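Local coordinates for racemase, putative (PDB 3TCS), which probably acts as a magnesium-dependent racemase or hydro-lyase of the mandelate racemase/muconate lactonizing enzyme family and binds D-alanine beside its metal, at residues W50-A58 and Y99-V107. Residues are numbered along the deposited sequence; the frame is centred on the assembly and turned at random.
Sequences WGQVSTYHA and YLRRAMAGV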
loop_
_atom_site.group_PDB
_atom_site.type_symbol
_atom_site.label_atom_id
_atom_site.label_comp_id
_atom_site.label_asym_id
_atom_site.label_seq_id
_atom_site.Cartn_x
_atom_site.Cartn_y
_atom_site.Cartn_z
ATOM N N TRP B 50 6.524 22.674 11.109
ATOM C CA TRP B 50 6.019 22.493 9.753
ATOM C C TRP B 50 6.670 21.323 9.026
ATOM O O TRP B 50 7.888 21.165 9.047
ATOM C CB TRP B 50 6.250 23.759 8.926
ATOM C CG TRP B 50 5.289 24.868 9.220
ATOM C CD1 TRP B 50 5.387 25.809 10.206
ATOM C CD2 TRP B 50 4.074 25.147 8.516
ATOM N NE1 TRP B 50 4.306 26.661 10.155
ATOM C CE2 TRP B 50 3.485 26.276 9.126
ATOM C CE3 TRP B 50 3.425 24.550 7.425
ATOM C CZ2 TRP B 50 2.274 26.825 8.682
ATOM C CZ3 TRP B 50 2.219 25.095 6.981
ATOM C CH2 TRP B 50 1.658 26.222 7.610
ATOM N N GLY B 51 5.841 20.522 8.366
ATOM C CA GLY B 51 6.340 19.389 7.616
ATOM C C GLY B 51 5.607 19.335 6.291
ATOM O O GLY B 51 4.925 20.287 5.907
ATOM N N GLN B 52 5.727 18.217 5.590
ATOM C CA GLN B 52 5.067 18.083 4.305
ATOM C C GLN B 52 4.744 16.628 4.014
ATOM O O GLN B 52 5.529 15.749 4.335
ATOM C CB GLN B 52 5.984 18.621 3.202
ATOM C CG GLN B 52 5.380 18.551 1.812
ATOM C CD GLN B 52 6.424 18.661 0.724
ATOM O OE1 GLN B 52 7.086 19.692 0.577
ATOM N NE2 GLN B 52 6.582 17.590 -0.049
ATOM N N VAL B 53 3.584 16.364 3.421
ATOM C CA VAL B 53 3.257 14.989 3.059
ATOM C C VAL B 53 3.921 14.789 1.699
ATOM O O VAL B 53 4.398 15.744 1.091
ATOM C CB VAL B 53 1.725 14.753 2.920
ATOM C CG1 VAL B 53 1.029 15.003 4.248
ATOM C CG2 VAL B 53 1.151 15.641 1.828
ATOM N N SER B 54 3.975 13.555 1.221
ATOM C CA SER B 54 4.581 13.311 -0.081
ATOM C C SER B 54 3.820 14.051 -1.180
ATOM O O SER B 54 2.608 14.215 -1.095
ATOM C CB SER B 54 4.568 11.818 -0.404
ATOM O OG SER B 54 5.082 11.602 -1.705
ATOM N N THR B 55 4.531 14.489 -2.216
ATOM C CA THR B 55 3.891 15.170 -3.342
ATOM C C THR B 55 3.096 14.156 -4.181
ATOM O O THR B 55 3.303 12.943 -4.055
ATOM C CB THR B 55 4.935 15.841 -4.259
ATOM O OG1 THR B 55 5.998 14.916 -4.527
ATOM C CG2 THR B 55 5.503 17.092 -3.602
ATOM N N TYR B 56 2.196 14.674 -5.021
ATOM C CA TYR B 56 1.337 13.899 -5.926
ATOM C C TYR B 56 0.068 13.385 -5.260
ATOM O O TYR B 56 0.112 12.550 -4.357
ATOM C CB TYR B 56 2.127 12.758 -6.567
ATOM C CG TYR B 56 3.314 13.280 -7.335
ATOM C CD1 TYR B 56 3.137 14.147 -8.415
ATOM C CD2 TYR B 56 4.615 12.975 -6.937
ATOM C CE1 TYR B 56 4.226 14.706 -9.075
ATOM C CE2 TYR B 56 5.717 13.529 -7.593
ATOM C CZ TYR B 56 5.512 14.396 -8.659
ATOM O OH TYR B 56 6.589 14.957 -9.308
ATOM N N HIS B 57 -1.063 13.899 -5.734
ATOM C CA HIS B 57 -2.374 13.577 -5.186
ATOM C C HIS B 57 -2.324 13.837 -3.680
ATOM O O HIS B 57 -2.889 13.089 -2.877
ATOM C CB HIS B 57 -2.759 12.121 -5.492
ATOM C CG HIS B 57 -2.768 11.802 -6.958
ATOM N ND1 HIS B 57 -3.286 12.663 -7.901
ATOM C CD2 HIS B 57 -2.315 10.724 -7.642
ATOM C CE1 HIS B 57 -3.150 12.131 -9.103
ATOM N NE2 HIS B 57 -2.562 10.954 -8.973
ATOM N N ALA B 58 -1.634 14.919 -3.315
ATOM C CA ALA B 58 -1.474 15.322 -1.919
ATOM C C ALA B 58 -2.804 15.632 -1.249
ATOM O O ALA B 58 -2.922 15.546 -0.025
ATOM C CB ALA B 58 -0.556 16.542 -1.827
ATOM N N TYR B 99 -0.435 5.418 0.674
ATOM C CA TYR B 99 -1.157 6.560 1.229
ATOM C C TYR B 99 -1.012 6.798 2.727
ATOM O O TYR B 99 -0.776 7.933 3.140
ATOM C CB TYR B 99 -2.639 6.518 0.826
ATOM C CG TYR B 99 -2.897 7.165 -0.521
ATOM C CD1 TYR B 99 -2.647 8.526 -0.722
ATOM C CD2 TYR B 99 -3.367 6.417 -1.601
ATOM C CE1 TYR B 99 -2.860 9.127 -1.967
ATOM C CE2 TYR B 99 -3.583 7.003 -2.848
ATOM C CZ TYR B 99 -3.329 8.357 -3.025
ATOM O OH TYR B 99 -3.542 8.933 -4.256
ATOM N N LEU B 100 -1.132 5.758 3.547
ATOM C CA LEU B 100 -0.984 5.964 4.988
ATOM C C LEU B 100 0.415 6.488 5.331
ATOM O O LEU B 100 0.560 7.363 6.184
ATOM C CB LEU B 100 -1.239 4.666 5.767
ATOM C CG LEU B 100 -1.245 4.815 7.297
ATOM C CD1 LEU B 100 -2.537 5.477 7.742
ATOM C CD2 LEU B 100 -1.090 3.450 7.963
ATOM N N ARG B 101 1.443 5.955 4.672
ATOM C CA ARG B 101 2.813 6.389 4.943
ATOM C C ARG B 101 3.059 7.798 4.433
ATOM O O ARG B 101 3.768 8.573 5.068
ATOM C CB ARG B 101 3.835 5.438 4.312
ATOM C CG ARG B 101 4.082 4.173 5.111
ATOM C CD ARG B 101 2.901 3.265 5.013
ATOM N NE ARG B 101 3.011 2.081 5.854
ATOM C CZ ARG B 101 2.005 1.237 6.036
ATOM N NH1 ARG B 101 0.851 1.469 5.426
ATOM N NH2 ARG B 101 2.141 0.186 6.832
ATOM N N ARG B 102 2.489 8.123 3.278
ATOM C CA ARG B 102 2.640 9.464 2.711
ATOM C C ARG B 102 2.074 10.489 3.686
ATOM O O ARG B 102 2.602 11.596 3.820
ATOM C CB ARG B 102 1.879 9.580 1.389
ATOM C CG ARG B 102 2.493 8.831 0.222
ATOM C CD ARG B 102 1.561 8.874 -0.987
ATOM N NE ARG B 102 2.139 8.179 -2.135
ATOM C CZ ARG B 102 2.591 8.781 -3.231
ATOM N NH1 ARG B 102 2.534 10.106 -3.346
ATOM N NH2 ARG B 102 3.108 8.054 -4.211
ATOM N N ALA B 103 0.989 10.110 4.358
ATOM C CA ALA B 103 0.319 10.987 5.320
ATOM C C ALA B 103 1.118 11.072 6.617
ATOM O O ALA B 103 1.338 12.161 7.155
ATOM C CB ALA B 103 -1.095 10.466 5.605
ATOM N N MET B 104 1.544 9.918 7.119
ATOM C CA MET B 104 2.337 9.865 8.340
ATOM C C MET B 104 3.594 10.718 8.195
ATOM O O MET B 104 4.028 11.366 9.151
ATOM C CB MET B 104 2.761 8.427 8.642
ATOM C CG MET B 104 1.625 7.494 9.031
ATOM S SD MET B 104 2.160 5.762 9.007
ATOM C CE MET B 104 3.592 5.826 10.071
ATOM N N ALA B 105 4.181 10.701 7.000
ATOM C CA ALA B 105 5.404 11.456 6.745
ATOM C C ALA B 105 5.230 12.944 7.031
ATOM O O ALA B 105 6.163 13.612 7.477
ATOM C CB ALA B 105 5.855 11.249 5.299
ATOM N N GLY B 106 4.035 13.456 6.763
ATOM C CA GLY B 106 3.767 14.865 6.991
ATOM C C GLY B 106 3.760 15.226 8.464
ATOM O O GLY B 106 4.257 16.283 8.860
ATOM N N VAL B 107 3.188 14.355 9.290
ATOM C CA VAL B 107 3.154 14.637 10.719
ATOM C C VAL B 107 4.556 14.456 11.296
ATOM O O VAL B 107 5.004 15.248 12.125
ATOM C CB VAL B 107 2.165 13.713 11.457
ATOM C CG1 VAL B 107 2.144 14.065 12.944
ATOM C CG2 VAL B 107 0.767 13.866 10.860
HETATM O O HOH W 1 0.908 12.264 -1.821
#
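Gly-106 lets strand 48-52 lie almost directly on helix 98-119, its CA only 4.0 Å from the CA of Val-53. The same Gly-106 CA makes a CA-H...O contact of 3.3 Å to Gln-52 O. The axes of 50-52 and 99-107 pass 6.6 Å apart, and they run nearly antiparallel, at 161°. The CA of a second glycine, Gly-51, lies against Gly-106 O, and the two glycines together account for the close backbones. Val-53 sets its CB 3.4 Å from Arg-102 O, while CG1, anti to its own carbonyl carbon, packs beside Gly-106 CA.

Beyond the strand, Arg-102 extends alongside the loop. Its chain, extended from CG to NE, runs past Ser-54, whose CB packs against Arg-102 CG. NH1 is thereby brought among the carbonyls of the turn, with Thr-55 O 3.0 Å away at the guanidinium edge. In the same plane a water accepts from NH1 at 3.1 Å and also lies within hydrogen-bonding distance of Ser-54 O and Tyr-56 O. At the far end, Tyr-99 and His-57 cross obliquely, the Tyr-99 OH 3.5 Å from His-57 CB and weakly hydrogen-bonded to Gln-68 of the second subunit.

Further out, Ser-98 OG bonds Arg-102 NE, and Lys-94 O of the second subunit takes NH2, with Phe-95 of that subunit forming a cation-pi contact. On the barrel side, the Gln-52 amide bonds Val-53 O through NE2 and is also held by Ser-312 and Leu-313.

Both segments belong to the N-terminal capping domain of this enolase-superfamily fold, and the side chain of Tyr-56 lies about 9 Å from a bound D-alanine. The buried guanidinium probably offsets the negative ends of the carbonyls of Thr-55 and, partly through the water, Ser-54 and Tyr-56, so that the shape of this loop near the active site is tied to the subunit interface.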